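PDB 6DLM: Dhd127_a from Synthetic construct, which is a computationally designed helical hairpin that pairs with a second designed chain, Dhd127_b, to form a coiled-coil heterodimer. Local coordinates for residues L7-L11 with T66-I70. Numbering follows the deposited sequence.
Sequences LLKEL and THREI
The imidazole of H67 meets L11 in two ways: CD2 of L11 lies in the ring plane at its edge, 3.8 Å from H67 CD2, while CD1 of the same leucine comes in obliquely, 3.8 Å from H67 NE2. These side chains cross nearly at right angles where the two helices of an antiparallel helical hairpin pack near the chain termini, their local axes 10.2 Å apart and running at 161°. H67 NE2 is hydrogen-bonded to NE2 of Q15 of the Dhd127_b chain, so the ring ties the hairpin interior to the heterodimer interface. With CG anti to the backbone N (chi1 -179°), L11 turns both methyls to the ring, and its CD2 also meets I70 CD1. CD1 of I70 in turn bridges L8 and L11, and I8 of the Dhd127_b chain packs against I70. One turn nearer the N-terminus, L7 sets CB against I70 CG1 at 3.9 Å and lays its methyls across E69, with CD2 3.8 Å from E69 CB. Cutting L7 back to an alanine removes both methyls and is likely to open a gap over E69 CB, with T66 CG2 keeping L11 CB but losing its L7 partner. T66 divides its branches: CG2 faces the leucines, 3.9 Å from L7 CD2, whereas OG1 pairs with the backbone O of E62 in its own helix. On the more polar flank, a water joins the two helices, donating to E10 OE1 at 2.8 Å and to T66 OG1 at 2.7 Å.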
loop_
_atom_site.group_PDB
_atom_site.type_symbol
_atom_site.label_atom_id
_atom_site.label_comp_id
_atom_site.label_asym_id
_atom_site.label_seq_id
_atom_site.Cartn_x
_atom_site.Cartn_y
_atom_site.Cartn_z
ATOM N N LEU A 7 3.780 19.897 5.587
ATOM C CA LEU A 7 3.136 18.981 4.661
ATOM C C LEU A 7 4.096 17.925 4.117
ATOM O O LEU A 7 3.726 16.774 4.016
ATOM C CB LEU A 7 2.549 19.737 3.473
ATOM C CG LEU A 7 1.139 20.264 3.662
ATOM C CD1 LEU A 7 0.834 21.297 2.593
ATOM C CD2 LEU A 7 0.129 19.128 3.628
ATOM N N LEU A 8 5.302 18.320 3.730
ATOM C CA LEU A 8 6.253 17.339 3.211
ATOM C C LEU A 8 6.627 16.296 4.265
ATOM O O LEU A 8 6.703 15.124 3.964
ATOM C CB LEU A 8 7.489 18.026 2.653
ATOM C CG LEU A 8 7.158 18.896 1.442
ATOM C CD1 LEU A 8 8.387 19.662 0.988
ATOM C CD2 LEU A 8 6.602 18.048 0.316
ATOM N N LYS A 9 6.885 16.718 5.496
ATOM C CA LYS A 9 7.136 15.756 6.557
ATOM C C LYS A 9 5.882 14.890 6.840
ATOM O O LYS A 9 6.012 13.700 7.062
ATOM C CB LYS A 9 7.646 16.457 7.814
ATOM C CG LYS A 9 9.073 16.966 7.673
ATOM C CD LYS A 9 9.462 17.855 8.841
ATOM C CE LYS A 9 10.964 17.936 9.004
ATOM N NZ LYS A 9 11.649 18.025 7.691
ATOM N N GLU A 10 4.686 15.479 6.845
ATOM C CA GLU A 10 3.464 14.717 7.044
ATOM C C GLU A 10 3.311 13.700 5.915
ATOM O O GLU A 10 2.934 12.565 6.156
ATOM C CB GLU A 10 2.247 15.643 7.102
ATOM C CG GLU A 10 0.921 14.911 7.253
ATOM C CD GLU A 10 -0.229 15.798 7.723
ATOM O OE1 GLU A 10 -1.387 15.456 7.425
ATOM O OE2 GLU A 10 0.022 16.809 8.391
ATOM N N LEU A 11 3.618 14.100 4.686
ATOM C CA LEU A 11 3.535 13.182 3.575
ATOM C C LEU A 11 4.493 11.998 3.781
ATOM O O LEU A 11 4.153 10.898 3.510
ATOM C CB LEU A 11 3.850 13.904 2.273
ATOM C CG LEU A 11 3.773 13.077 1.016
ATOM C CD1 LEU A 11 2.432 12.384 0.900
ATOM C CD2 LEU A 11 4.037 13.922 -0.212
ATOM N N THR A 66 -3.235 14.969 0.649
ATOM C CA THR A 66 -2.000 15.646 1.003
ATOM C C THR A 66 -1.293 16.179 -0.259
ATOM O O THR A 66 -0.775 17.285 -0.254
ATOM C CB THR A 66 -1.075 14.722 1.803
ATOM O OG1 THR A 66 -1.770 14.252 2.960
ATOM C CG2 THR A 66 0.170 15.459 2.223
ATOM N N HIS A 67 -1.290 15.403 -1.334
ATOM C CA HIS A 67 -0.714 15.898 -2.582
ATOM C C HIS A 67 -1.482 17.143 -3.052
ATOM O O HIS A 67 -0.871 18.102 -3.473
ATOM C CB HIS A 67 -0.779 14.850 -3.689
ATOM C CG HIS A 67 0.059 13.642 -3.427
ATOM N ND1 HIS A 67 -0.147 12.443 -4.071
ATOM C CD2 HIS A 67 1.098 13.445 -2.587
ATOM C CE1 HIS A 67 0.734 11.560 -3.641
ATOM N NE2 HIS A 67 1.503 12.144 -2.744
ATOM N N ARG A 68 -2.802 17.124 -2.939
ATOM C CA ARG A 68 -3.593 18.283 -3.337
ATOM C C ARG A 68 -3.210 19.505 -2.504
ATOM O O ARG A 68 -3.019 20.571 -3.054
ATOM C CB ARG A 68 -5.080 18.010 -3.186
ATOM C CG ARG A 68 -5.961 19.203 -3.527
ATOM C CD ARG A 68 -7.420 18.914 -3.246
ATOM N NE ARG A 68 -7.605 18.499 -1.864
ATOM C CZ ARG A 68 -7.627 19.336 -0.835
ATOM N NH1 ARG A 68 -7.492 20.636 -1.041
ATOM N NH2 ARG A 68 -7.779 18.872 0.395
ATOM N N GLU A 69 -3.057 19.356 -1.194
ATOM C CA GLU A 69 -2.635 20.481 -0.377
ATOM C C GLU A 69 -1.256 20.981 -0.830
ATOM O O GLU A 69 -1.046 22.176 -0.913
ATOM C CB GLU A 69 -2.582 20.080 1.096
ATOM C CG GLU A 69 -3.927 19.719 1.693
ATOM C CD GLU A 69 -4.685 20.931 2.190
ATOM O OE1 GLU A 69 -4.186 22.050 2.014
ATOM O OE2 GLU A 69 -5.776 20.757 2.748
ATOM N N ILE A 70 -0.346 20.068 -1.139
ATOM C CA ILE A 70 0.973 20.473 -1.587
ATOM C C ILE A 70 0.898 21.228 -2.909
ATOM O O ILE A 70 1.483 22.287 -3.030
ATOM C CB ILE A 70 1.922 19.279 -1.717
ATOM C CG1 ILE A 70 2.267 18.739 -0.331
ATOM C CG2 ILE A 70 3.193 19.690 -2.441
ATOM C CD1 ILE A 70 2.794 17.331 -0.343
HETATM O O HOH W 1 -2.721 15.787 5.023
#